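Local coordinates for malonyl-CoA decarboxylase (Rhodopseudomonas palustris, PDB 4KSA), which probably catalyses the decarboxylation of malonyl-CoA to acetyl-CoA and carbon dioxide, at residues I255-A260 / R294-V299; A260-F265 / V299-T304; G281-K286 / G419-N424. All blocks are in the same frame, centred on the assembly; numbering follows the deposited sequence.

All three interactions involve the unit built from strand 262-270, helix 284-295 and strand 301-304, in different settings. Interaction 2 is the buried strand pairing within it, a parallel pair joined by backbone hydrogen bonds and largely apolar side chains. Interaction 1, whose centre lies about 9 Å away and which shares Ala260 and Val299 with it, is partly buried; there one asparagine amide ties two loops through backbone carbonyls. Interaction 3, about 22 Å from interaction 1 between centres, uses the other end of helix 284-295 and combines apolar contacts with a long salt bridge near a neighbouring subunit. Phe265 of interaction 2 packs on Ile285 of interaction 3.

Interaction 1 of 3, residues I255-A260 / R294-V299; sequences IAASDA and RELPNV
Asn298 reaches across from the loop after helix 284-295 and meets the backbone carbonyls of Ala257, Ser258 and Ala260, in the loop before strand 262-270. Its CB starts 3.5 Å from Ser258 O, and CG follows at 3.3 Å from the same oxygen. With chi1 at 51°, CG sits between the backbone N and the carbonyl carbon, and the amide is thereby directed into the turn of backbone opposite it. At the tip, ND2 donates to Ala257 O over 2.8 Å; the acceptor lies in the amide plane of Asn298, and the donor comes in the plane of the Ala257 carbonyl, on a lone pair, with an N-H...O angle of 143°. A second, weak bond runs from ND2 to Ala260 O at 3.0 Å. Replacing Asn298 with a leucine would probably leave the carbonyls of Ala257 and Ala260 without this shared donor and free the two loops to shift against each other. Beside the amide, Leu296 CD1 packs on Ala257 CB at 3.9 Å, and both side chains also touch Arg215 of strand 214-220. Residues 296-299 form a type I beta turn, with a weak bond from Val299 N to Leu296 O, in the helix-to-strand connection of a beta-alpha-beta unit; the amide thus links this connection to the loop leading into the unit's first strand.

Interaction 2 of 3, residues A260-F265 / V299-T304; sequences ATTAVF and VQTFVT
Ala263 bonds to strand 301-304 through both its N and its O: N donates to Thr301 O at 3.0 Å, nearly straight at 172°, and O accepts from Val303 N at 3.2 Å. These partners lie one before and one after its register mate Phe302, the pattern of a parallel pair. Phe265 N then bonds to Val303 O over 3.1 Å, in the carbonyl plane but less straight. Thr262 stands opposite Thr301 and Phe265 opposite Thr304, and the strand axes diverge by 21°. At the start of the pairing, Thr261 O receives only weak bonds from Gln300 N and Thr301 N.

Side chains pack on each face. Ala263 CB lies 3.5 Å from Phe302 CD2, obliquely to the ring, and 3.8 Å from Val299 CG1; a chi1 of -175° turns that methyl away from the Val299 backbone N and against the peptide between Thr262 and Ala263. Thr304 CG2 reaches Phe265 CB at 3.8 Å. On the face of Thr262 and Val264, Val264 CB lies 4.2 Å from Val303 CG1.

Further out, helix 284-295 covers the face of Ala263, Phe265 and Phe302: Ile285, Val288 and Val289 pack on Phe265, and Val289 also on Phe302. Thr304 OG1 is bonded to Ser306 OG and Tyr414 N. Thr261 and Thr262 both face Thr237, a classic beta bulge at the edge shared with strand 230-237. Two adjacent parallel strands joined through a helix packed on one face make a beta-alpha-beta crossover, and the seven-strand order around them is consistent with the acetyltransferase (GNAT) fold.

Interaction 3 of 3, residues G281-K286 / G419-N424; sequences GNFLIK and GDIEAN
Lys286 and Ile421 mark the nearest approach of the two backbones, with CA atoms 7.3 Å apart, where the first turns of helices 284-295 and 421-431 face each other through side chains and no backbone bond. Ile421 CG2 comes to the edge of the Phe283 ring, in its plane, 3.7 Å from CD1. The same methyl touches the Lys286 chain at CG, 3.9 Å away, so that one branch of Ile421 serves both partners. Phe283 occupies the N-cap position of helix 284-295, the crossover helix of the beta-alpha-beta unit, while Asp420 holds the equivalent position of helix 421-431, where its backbone O accepts from Asn424 N but its side chain makes no capping bond. Glu422 CG lies obliquely to the ring, 4.0 Å from Phe283 CE1, and its carboxylate plane is turned 67° from the ring. Lys286, bent at chi2 and again at chi4 (51°), curls NZ round to 3.7 Å from Glu422 OE2, a long salt bridge. His425 stacks edge-to-face with Phe283, and Glu52 of a neighbouring subunit packs on the same residue while accepting a hydrogen bond from Asn282 ND2.

Interaction 1 of 3, residues I255-A260 / R294-V299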
loop_
_atom_site.group_PDB
_atom_site.type_symbol
_atom_site.label_atom_id
_atom_site.label_comp_id
_atom_site.label_asym_id
_atom_site.label_seq_id
_atom_site.Cartn_x
_atom_site.Cartn_y
_atom_site.Cartn_z
ATOM N N ILE A 255 7.419 21.403 24.328
ATOM C CA ILE A 255 6.838 22.498 23.571
ATOM C C ILE A 255 6.127 21.922 22.357
ATOM O O ILE A 255 6.508 20.870 21.857
ATOM C CB ILE A 255 7.919 23.496 23.100
ATOM C CG1 ILE A 255 8.746 22.891 21.959
ATOM C CG2 ILE A 255 8.826 23.856 24.270
ATOM C CD1 ILE A 255 9.803 23.824 21.387
ATOM N N ALA A 256 5.081 22.595 21.895
ATOM C CA ALA A 256 4.353 22.116 20.736
ATOM C C ALA A 256 5.333 22.115 19.576
ATOM O O ALA A 256 6.107 23.055 19.409
ATOM C CB ALA A 256 3.182 23.024 20.438
ATOM N N ALA A 257 5.300 21.046 18.788
ATOM C CA ALA A 257 6.194 20.885 17.648
ATOM C C ALA A 257 6.068 22.018 16.643
ATOM O O ALA A 257 7.020 22.339 15.928
ATOM C CB ALA A 257 5.923 19.542 16.965
ATOM N N SER A 258 4.886 22.617 16.585
ATOM C CA SER A 258 4.647 23.712 15.658
ATOM C C SER A 258 5.350 24.979 16.132
ATOM O O SER A 258 5.703 25.835 15.323
ATOM C CB SER A 258 3.143 23.950 15.522
ATOM O OG SER A 258 2.513 23.960 16.791
ATOM N N ASP A 259 5.559 25.084 17.444
ATOM C CA ASP A 259 6.229 26.240 18.050
ATOM C C ASP A 259 7.742 26.214 17.845
ATOM O O ASP A 259 8.395 27.256 17.801
ATOM C CB ASP A 259 5.947 26.294 19.557
ATOM C CG ASP A 259 4.518 26.696 19.877
ATOM O OD1 ASP A 259 4.130 26.609 21.064
ATOM O OD2 ASP A 259 3.783 27.106 18.950
ATOM N N ALA A 260 8.300 25.016 17.732
ATOM C CA ALA A 260 9.736 24.870 17.557
ATOM C C ALA A 260 10.244 25.499 16.266
ATOM O O ALA A 260 9.504 25.621 15.292
ATOM C CB ALA A 260 10.117 23.384 17.612
ATOM N N ARG A 294 9.521 19.219 5.618
ATOM C CA ARG A 294 8.227 19.120 4.964
ATOM C C ARG A 294 7.094 18.868 5.954
ATOM O O ARG A 294 5.952 19.251 5.707
ATOM C CB ARG A 294 8.242 18.043 3.882
ATOM C CG ARG A 294 8.012 16.652 4.382
ATOM C CD ARG A 294 7.463 15.782 3.265
ATOM N NE ARG A 294 7.282 14.406 3.709
ATOM C CZ ARG A 294 6.531 14.045 4.746
ATOM N NH1 ARG A 294 5.880 14.964 5.454
ATOM N NH2 ARG A 294 6.437 12.759 5.080
ATOM N N GLU A 295 7.395 18.226 7.074
ATOM C CA GLU A 295 6.354 17.999 8.065
ATOM C C GLU A 295 6.139 19.278 8.885
ATOM O O GLU A 295 4.997 19.678 9.128
ATOM C CB GLU A 295 6.707 16.857 9.021
ATOM C CG GLU A 295 5.733 16.781 10.195
ATOM C CD GLU A 295 6.307 16.126 11.436
ATOM O OE1 GLU A 295 5.668 16.240 12.508
ATOM O OE2 GLU A 295 7.385 15.493 11.350
ATOM N N LEU A 296 7.238 19.905 9.315
ATOM C CA LEU A 296 7.183 21.134 10.121
ATOM C C LEU A 296 8.014 22.247 9.487
ATOM O O LEU A 296 9.155 22.481 9.888
ATOM C CB LEU A 296 7.722 20.877 11.531
ATOM C CG LEU A 296 7.175 19.717 12.365
ATOM C CD1 LEU A 296 7.986 19.595 13.647
ATOM C CD2 LEU A 296 5.713 19.940 12.675
ATOM N N PRO A 297 7.448 22.957 8.497
ATOM C CA PRO A 297 8.161 24.050 7.815
ATOM C C PRO A 297 8.529 25.186 8.756
ATOM O O PRO A 297 9.218 26.130 8.365
ATOM C CB PRO A 297 7.175 24.485 6.735
ATOM C CG PRO A 297 5.833 24.195 7.375
ATOM C CD PRO A 297 6.060 22.841 8.008
ATOM N N ASN A 298 8.053 25.072 9.996
ATOM C CA ASN A 298 8.294 26.048 11.056
ATOM C C ASN A 298 9.657 25.855 11.724
ATOM O O ASN A 298 9.899 26.380 12.815
ATOM C CB ASN A 298 7.190 25.933 12.113
ATOM C CG ASN A 298 6.991 24.503 12.600
ATOM O OD1 ASN A 298 6.699 23.606 11.807
ATOM N ND2 ASN A 298 7.146 24.286 13.906
ATOM N N VAL A 299 10.539 25.105 11.062
ATOM C CA VAL A 299 11.881 24.815 11.567
ATOM C C VAL A 299 12.916 25.243 10.531
ATOM O O VAL A 299 13.016 24.635 9.470
ATOM C CB VAL A 299 12.026 23.306 11.849
ATOM C CG1 VAL A 299 13.373 23.017 12.491
ATOM C CG2 VAL A 299 10.888 22.838 12.748
#

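Interaction 2 of 3, residues A260-F265 / V299-T304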
loop_
_atom_site.group_PDB
_atom_site.type_symbol
_atom_site.label_atom_id
_atom_site.label_comp_id
_atom_site.label_asym_id
_atom_site.label_seq_id
_atom_site.Cartn_x
_atom_site.Cartn_y
_atom_site.Cartn_z
ATOM N N ALA A 260 8.300 25.016 17.732
ATOM C CA ALA A 260 9.736 24.870 17.557
ATOM C C ALA A 260 10.244 25.499 16.266
ATOM O O ALA A 260 9.504 25.621 15.292
ATOM C CB ALA A 260 10.117 23.384 17.612
ATOM N N THR A 261 11.513 25.895 16.281
ATOM C CA THR A 261 12.166 26.502 15.124
ATOM C C THR A 261 13.431 25.745 14.784
ATOM O O THR A 261 13.927 25.809 13.652
ATOM C CB THR A 261 12.608 27.919 15.413
ATOM O OG1 THR A 261 13.351 27.925 16.641
ATOM C CG2 THR A 261 11.408 28.847 15.498
ATOM N N THR A 262 13.961 25.051 15.786
ATOM C CA THR A 262 15.193 24.284 15.631
ATOM C C THR A 262 14.993 22.778 15.761
ATOM O O THR A 262 14.215 22.290 16.595
ATOM C CB THR A 262 16.244 24.681 16.689
ATOM O OG1 THR A 262 16.160 26.085 16.941
ATOM C CG2 THR A 262 17.642 24.366 16.197
ATOM N N ALA A 263 15.718 22.054 14.922
ATOM C CA ALA A 263 15.698 20.606 14.944
ATOM C C ALA A 263 17.091 20.205 15.420
ATOM O O ALA A 263 18.090 20.530 14.769
ATOM C CB ALA A 263 15.434 20.065 13.544
ATOM N N VAL A 264 17.176 19.528 16.560
ATOM C CA VAL A 264 18.485 19.132 17.029
ATOM C C VAL A 264 18.767 17.615 17.186
ATOM O O VAL A 264 18.220 16.912 18.048
ATOM C CB VAL A 264 18.840 19.889 18.319
ATOM C CG1 VAL A 264 17.706 19.813 19.298
ATOM C CG2 VAL A 264 20.111 19.313 18.920
ATOM N N PHE A 265 19.635 17.126 16.309
ATOM C CA PHE A 265 20.048 15.738 16.306
ATOM C C PHE A 265 20.888 15.566 17.545
ATOM O O PHE A 265 21.849 16.300 17.741
ATOM C CB PHE A 265 20.882 15.478 15.061
ATOM C CG PHE A 265 20.135 15.725 13.803
ATOM C CD1 PHE A 265 19.194 14.808 13.358
ATOM C CD2 PHE A 265 20.282 16.920 13.119
ATOM C CE1 PHE A 265 18.406 15.079 12.261
ATOM C CE2 PHE A 265 19.491 17.203 12.012
ATOM C CZ PHE A 265 18.550 16.281 11.584
ATOM N N VAL A 299 10.539 25.105 11.062
ATOM C CA VAL A 299 11.881 24.815 11.567
ATOM C C VAL A 299 12.916 25.243 10.531
ATOM O O VAL A 299 13.016 24.635 9.470
ATOM C CB VAL A 299 12.026 23.306 11.849
ATOM C CG1 VAL A 299 13.373 23.017 12.491
ATOM C CG2 VAL A 299 10.888 22.838 12.748
ATOM N N GLN A 300 13.686 26.287 10.847
ATOM C CA GLN A 300 14.696 26.827 9.922
ATOM C C GLN A 300 16.125 26.349 10.152
ATOM O O GLN A 300 16.893 26.190 9.203
ATOM C CB GLN A 300 14.711 28.366 9.975
ATOM C CG GLN A 300 13.384 29.056 9.678
ATOM C CD GLN A 300 12.858 28.741 8.295
ATOM O OE1 GLN A 300 13.493 29.052 7.279
ATOM N NE2 GLN A 300 11.688 28.113 8.247
ATOM N N THR A 301 16.496 26.148 11.412
ATOM C CA THR A 301 17.855 25.712 11.716
ATOM C C THR A 301 17.993 24.216 12.015
ATOM O O THR A 301 17.250 23.648 12.833
ATOM C CB THR A 301 18.444 26.515 12.904
ATOM O OG1 THR A 301 17.710 26.210 14.097
ATOM C CG2 THR A 301 18.364 28.024 12.621
ATOM N N PHE A 302 18.954 23.592 11.339
ATOM C CA PHE A 302 19.224 22.174 11.517
ATOM C C PHE A 302 20.635 21.981 12.059
ATOM O O PHE A 302 21.630 22.094 11.337
ATOM C CB PHE A 302 19.001 21.451 10.193
ATOM C CG PHE A 302 17.588 21.551 9.708
ATOM C CD1 PHE A 302 17.233 22.482 8.736
ATOM C CD2 PHE A 302 16.590 20.764 10.280
ATOM C CE1 PHE A 302 15.904 22.633 8.341
ATOM C CE2 PHE A 302 15.254 20.908 9.891
ATOM C CZ PHE A 302 14.913 21.846 8.919
ATOM N N VAL A 303 20.694 21.681 13.350
ATOM C CA VAL A 303 21.957 21.538 14.062
ATOM C C VAL A 303 22.021 20.294 14.941
ATOM O O VAL A 303 20.990 19.775 15.357
ATOM C CB VAL A 303 22.158 22.754 14.986
ATOM C CG1 VAL A 303 21.165 22.681 16.162
ATOM C CG2 VAL A 303 23.577 22.795 15.486
ATOM N N THR A 304 23.225 19.830 15.255
ATOM C CA THR A 304 23.358 18.657 16.123
ATOM C C THR A 304 23.948 19.052 17.473
ATOM O O THR A 304 24.261 20.210 17.702
ATOM C CB THR A 304 24.287 17.591 15.513
ATOM O OG1 THR A 304 25.647 18.011 15.653
ATOM C CG2 THR A 304 23.985 17.403 14.038
#

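Interaction 3 of 3, residues G281-K286 / G419-N424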
loop_
_atom_site.group_PDB
_atom_site.type_symbol
_atom_site.label_atom_id
_atom_site.label_comp_id
_atom_site.label_asym_id
_atom_site.label_seq_id
_atom_site.Cartn_x
_atom_site.Cartn_y
_atom_site.Cartn_z
ATOM N N GLY A 281 25.781 5.685 2.192
ATOM C CA GLY A 281 25.715 6.975 1.553
ATOM C C GLY A 281 26.104 8.064 2.530
ATOM O O GLY A 281 26.089 7.891 3.755
ATOM N N ASN A 282 26.429 9.216 1.969
ATOM C CA ASN A 282 26.840 10.348 2.760
ATOM C C ASN A 282 25.717 11.328 2.995
ATOM O O ASN A 282 25.822 12.224 3.835
ATOM C CB ASN A 282 28.009 11.002 2.061
ATOM C CG ASN A 282 29.223 10.099 2.047
ATOM O OD1 ASN A 282 29.905 9.958 3.057
ATOM N ND2 ASN A 282 29.478 9.452 0.912
ATOM N N PHE A 283 24.614 11.131 2.289
ATOM C CA PHE A 283 23.500 12.049 2.416
ATOM C C PHE A 283 22.338 11.508 3.222
ATOM O O PHE A 283 21.178 11.616 2.834
ATOM C CB PHE A 283 23.080 12.484 1.024
ATOM C CG PHE A 283 24.189 13.129 0.270
ATOM C CD1 PHE A 283 24.584 14.427 0.576
ATOM C CD2 PHE A 283 24.894 12.428 -0.692
ATOM C CE1 PHE A 283 25.674 15.020 -0.068
ATOM C CE2 PHE A 283 25.990 13.009 -1.350
ATOM C CZ PHE A 283 26.382 14.306 -1.038
ATOM N N LEU A 284 22.673 10.942 4.372
ATOM C CA LEU A 284 21.670 10.392 5.257
ATOM C C LEU A 284 20.953 11.491 6.003
ATOM O O LEU A 284 19.732 11.571 5.968
ATOM C CB LEU A 284 22.304 9.424 6.261
ATOM C CG LEU A 284 22.993 8.163 5.741
ATOM C CD1 LEU A 284 23.246 7.295 6.951
ATOM C CD2 LEU A 284 22.127 7.408 4.722
ATOM N N ILE A 285 21.707 12.341 6.687
ATOM C CA ILE A 285 21.100 13.427 7.443
ATOM C C ILE A 285 20.308 14.360 6.514
ATOM O O ILE A 285 19.300 14.957 6.901
ATOM C CB ILE A 285 22.182 14.194 8.219
ATOM C CG1 ILE A 285 22.920 13.217 9.146
ATOM C CG2 ILE A 285 21.553 15.340 9.026
ATOM C CD1 ILE A 285 22.066 12.677 10.263
ATOM N N LYS A 286 20.759 14.456 5.274
ATOM C CA LYS A 286 20.078 15.272 4.287
ATOM C C LYS A 286 18.612 14.829 4.251
ATOM O O LYS A 286 17.688 15.634 4.400
ATOM C CB LYS A 286 20.716 15.050 2.924
ATOM C CG LYS A 286 20.802 16.272 2.067
ATOM C CD LYS A 286 19.481 16.636 1.453
ATOM C CE LYS A 286 19.729 17.621 0.331
ATOM N NZ LYS A 286 20.775 17.102 -0.600
ATOM N N GLY A 419 21.368 23.733 2.011
ATOM C CA GLY A 419 21.719 24.486 0.822
ATOM C C GLY A 419 23.192 24.311 0.485
ATOM O O GLY A 419 23.633 24.577 -0.641
ATOM N N ASP A 420 23.965 23.865 1.470
ATOM C CA ASP A 420 25.386 23.650 1.261
ATOM C C ASP A 420 25.852 22.237 1.613
ATOM O O ASP A 420 27.051 21.953 1.556
ATOM C CB ASP A 420 26.204 24.686 2.039
ATOM C CG ASP A 420 25.434 25.289 3.192
ATOM O OD1 ASP A 420 24.475 26.050 2.941
ATOM O OD2 ASP A 420 25.786 25.004 4.353
ATOM N N ILE A 421 24.911 21.356 1.963
ATOM C CA ILE A 421 25.252 19.976 2.295
ATOM C C ILE A 421 26.135 19.402 1.195
ATOM O O ILE A 421 27.227 18.903 1.454
ATOM C CB ILE A 421 24.009 19.077 2.404
ATOM C CG1 ILE A 421 23.200 19.423 3.653
ATOM C CG2 ILE A 421 24.433 17.615 2.433
ATOM C CD1 ILE A 421 23.922 19.135 4.929
ATOM N N GLU A 422 25.666 19.480 -0.043
ATOM C CA GLU A 422 26.437 18.949 -1.157
ATOM C C GLU A 422 27.756 19.669 -1.330
ATOM O O GLU A 422 28.787 19.037 -1.556
ATOM C CB GLU A 422 25.625 19.013 -2.449
ATOM C CG GLU A 422 24.505 17.985 -2.483
ATOM C CD GLU A 422 23.782 17.946 -3.809
ATOM O OE1 GLU A 422 24.470 17.951 -4.859
ATOM O OE2 GLU A 422 22.530 17.901 -3.797
ATOM N N ALA A 423 27.722 20.993 -1.215
ATOM C CA ALA A 423 28.929 21.798 -1.356
ATOM C C ALA A 423 30.022 21.328 -0.379
ATOM O O ALA A 423 31.151 20.995 -0.781
ATOM C CB ALA A 423 28.597 23.273 -1.112
ATOM N N ASN A 424 29.676 21.298 0.905
ATOM C CA ASN A 424 30.618 20.881 1.929
ATOM C C ASN A 424 31.108 19.447 1.737
ATOM O O ASN A 424 32.312 19.184 1.845
ATOM C CB ASN A 424 29.989 21.047 3.308
ATOM C CG ASN A 424 29.706 22.492 3.634
ATOM O OD1 ASN A 424 30.305 23.397 3.046
ATOM N ND2 ASN A 424 28.804 22.723 4.578
#